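Local structure of putative Lipoprotein (Shewanella oneidensis, 3U24) at residues His313-Arg316 with Asp317-Val320. The protein is of unknown function but binds zinc and calcium ions and belongs to the DUF885 family, whose clan is that of metallopeptidases. Sequence-based numbering, arbitrary orientation. Where two conformers were deposited one is given.
Sequences HVKR and DDFV. With ZN (zinc ion), chain E.
The turn that leads into helix 319-337 is tied by two backbone bonds, Asp318 N to Lys315 O (3.0 Å) and Phe319 N to Arg316 O (3.2 Å). Both join residues three apart, the spacing of a tight 3-10-like turn, and they start the winding of the chain before the helix proper. Val314 clasps this turn with both methyls: CG1 lies 3.8 Å from Phe319 CD1, at the ring's edge and near its plane, while CG2 rests beside Asp318 CB at 3.9 Å. With an alanine here both methyls are gone, which is likely to open a gap at the Phe319 ring edge and leave Asp318 CB without this apolar neighbour. Lys315 NZ stands 4.4 Å from Asp318 OD2, too far for a salt bridge. The same short run also carries a zinc ligand: His313 NE2 binds a zinc ion that Glu391 also ligates. On the other side of the same imidazole, ND1 gives a nearly straight bond (2.6 Å, 171°) to Val314 O, which lies in the ring plane; this second-shell carbonyl helps fix the ring's rotation and may make it a stronger zinc donor. Arg316 extends from CB to its guanidinium along helix 387-396, touching Ala390 and Leu394, and its NE bonds to Leu382 O. The buried Phe319 ring packs on Val379 of strand 376-379.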
ATOM      1  N   HIS A 313       9.253  22.491  15.517  1.00 24.72           N
ATOM      2  CA  HIS A 313       8.072  21.680  15.248  1.00 24.83           C
ATOM      3  C   HIS A 313       6.938  22.174  16.039  1.00 25.90           C
ATOM      4  O   HIS A 313       7.131  22.933  16.987  1.00 26.25           O
ATOM      5  CB  HIS A 313       8.303  20.220  15.568  1.00 25.19           C
ATOM      6  CG  HIS A 313       8.704  19.975  16.991  1.00 26.65           C
ATOM      7  ND1 HIS A 313       7.836  20.042  17.996  1.00 27.55           N
ATOM      8  CD2 HIS A 313       9.941  19.683  17.553  1.00 27.09           C
ATOM      9  CE1 HIS A 313       8.472  19.795  19.153  1.00 28.68           C
ATOM     10  NE2 HIS A 313       9.747  19.527  18.870  1.00 29.53           N
ATOM     11  N   VAL A 314       5.734  21.752  15.667  1.00 26.40           N
ATOM     12  CA  VAL A 314       4.565  22.157  16.419  1.00 28.32           C
ATOM     13  C   VAL A 314       4.667  21.567  17.815  1.00 29.46           C
ATOM     14  O   VAL A 314       5.246  20.490  17.988  1.00 29.88           O
ATOM     15  CB  VAL A 314       3.227  21.738  15.723  1.00 27.89           C
ATOM     16  CG1 VAL A 314       3.072  20.222  15.709  1.00 27.33           C
ATOM     17  CG2 VAL A 314       2.056  22.397  16.431  1.00 26.91           C
ATOM     18  N   LYS A 315       4.142  22.290  18.800  1.00 31.90           N
ATOM     19  CA  LYS A 315       4.009  21.785  20.166  1.00 35.97           C
ATOM     20  C   LYS A 315       3.091  20.579  20.123  1.00 34.05           C
ATOM     21  O   LYS A 315       2.119  20.567  19.390  1.00 31.68           O
ATOM     22  CB  LYS A 315       3.422  22.841  21.135  1.00 42.87           C
ATOM     23  CG  LYS A 315       4.450  23.720  21.850  1.00 47.75           C
ATOM     24  CD  LYS A 315       3.816  24.959  22.500  1.00 53.32           C
ATOM     25  CE  LYS A 315       4.000  26.236  21.648  1.00 56.73           C
ATOM     26  NZ  LYS A 315       2.915  27.254  21.825  1.00 57.31           N
ATOM     27  N   ARG A 316       3.420  19.587  20.929  1.00 32.37           N
ATOM     28  CA  ARG A 316       2.782  18.303  20.908  1.00 32.62           C
ATOM     29  C   ARG A 316       1.264  18.347  21.025  1.00 32.84           C
ATOM     30  O   ARG A 316       0.576  17.737  20.218  1.00 33.02           O
ATOM     31  CB  ARG A 316       3.373  17.500  22.042  1.00 34.13           C
ATOM     32  CG  ARG A 316       2.728  16.171  22.313  1.00 34.21           C
ATOM     33  CD  ARG A 316       3.317  15.528  23.578  1.00 34.98           C
ATOM     34  NE  ARG A 316       2.801  14.174  23.690  1.00 34.99           N
ATOM     35  CZ  ARG A 316       3.100  13.322  24.659  1.00 36.59           C
ATOM     36  NH1 ARG A 316       3.949  13.666  25.627  1.00 37.56           N
ATOM     37  NH2 ARG A 316       2.546  12.115  24.648  1.00 36.02           N
ATOM     38  N   ASP A 317       0.764  19.055  22.029  0.50 32.96           N
ATOM     39  CA  ASP A 317      -0.670  19.128  22.297  0.50 34.05           C
ATOM     40  C   ASP A 317      -1.453  19.898  21.187  0.50 33.35           C
ATOM     41  O   ASP A 317      -2.661  19.759  21.088  0.50 31.68           O
ATOM     42  CB  ASP A 317      -0.918  19.747  23.689  0.50 35.91           C
ATOM     43  CG  ASP A 317      -0.617  18.771  24.877  0.50 37.72           C
ATOM     44  OD1 ASP A 317      -0.253  17.588  24.675  0.50 36.74           O
ATOM     45  OD2 ASP A 317      -0.762  19.212  26.045  0.50 40.49           O
ATOM     46  N   ASP A 318      -0.750  20.655  20.335  1.00 32.71           N
ATOM     47  CA  ASP A 318      -1.365  21.354  19.210  1.00 33.92           C
ATOM     48  C   ASP A 318      -1.248  20.656  17.852  1.00 30.19           C
ATOM     49  O   ASP A 318      -1.553  21.245  16.845  1.00 29.68           O
ATOM     50  CB  ASP A 318      -0.784  22.764  19.104  1.00 37.41           C
ATOM     51  CG  ASP A 318      -1.069  23.588  20.344  1.00 41.73           C
ATOM     52  OD1 ASP A 318      -2.133  23.380  20.968  1.00 46.04           O
ATOM     53  OD2 ASP A 318      -0.214  24.429  20.695  1.00 46.74           O
ATOM     54  N   PHE A 319      -0.818  19.409  17.834  1.00 29.52           N
ATOM     55  CA  PHE A 319      -0.518  18.719  16.601  1.00 28.88           C
ATOM     56  C   PHE A 319      -1.771  18.693  15.690  1.00 26.96           C
ATOM     57  O   PHE A 319      -1.734  19.126  14.536  1.00 25.75           O
ATOM     58  CB  PHE A 319      -0.017  17.297  16.899  1.00 29.65           C
ATOM     59  CG  PHE A 319       0.368  16.528  15.674  1.00 30.94           C
ATOM     60  CD1 PHE A 319       1.532  16.813  15.003  1.00 32.53           C
ATOM     61  CD2 PHE A 319      -0.431  15.502  15.196  1.00 34.25           C
ATOM     62  CE1 PHE A 319       1.889  16.103  13.854  1.00 33.90           C
ATOM     63  CE2 PHE A 319      -0.084  14.783  14.047  1.00 33.92           C
ATOM     64  CZ  PHE A 319       1.063  15.097  13.364  1.00 33.73           C
ATOM     65  N   VAL A 320      -2.859  18.210  16.249  1.00 26.27           N
ATOM     66  CA  VAL A 320      -4.137  18.020  15.525  1.00 26.21           C
ATOM     67  C   VAL A 320      -4.711  19.381  15.064  1.00 26.38           C
ATOM     68  O   VAL A 320      -5.076  19.523  13.941  1.00 25.55           O
ATOM     69  CB  VAL A 320      -5.139  17.203  16.368  1.00 25.99           C
ATOM     70  CG1 VAL A 320      -6.491  17.148  15.693  1.00 26.30           C
ATOM     71  CG2 VAL A 320      -4.600  15.767  16.598  1.00 26.07           C
TER
HETATM   72 ZN    ZN E 594      11.137  19.541  20.238  1.00 33.19          ZN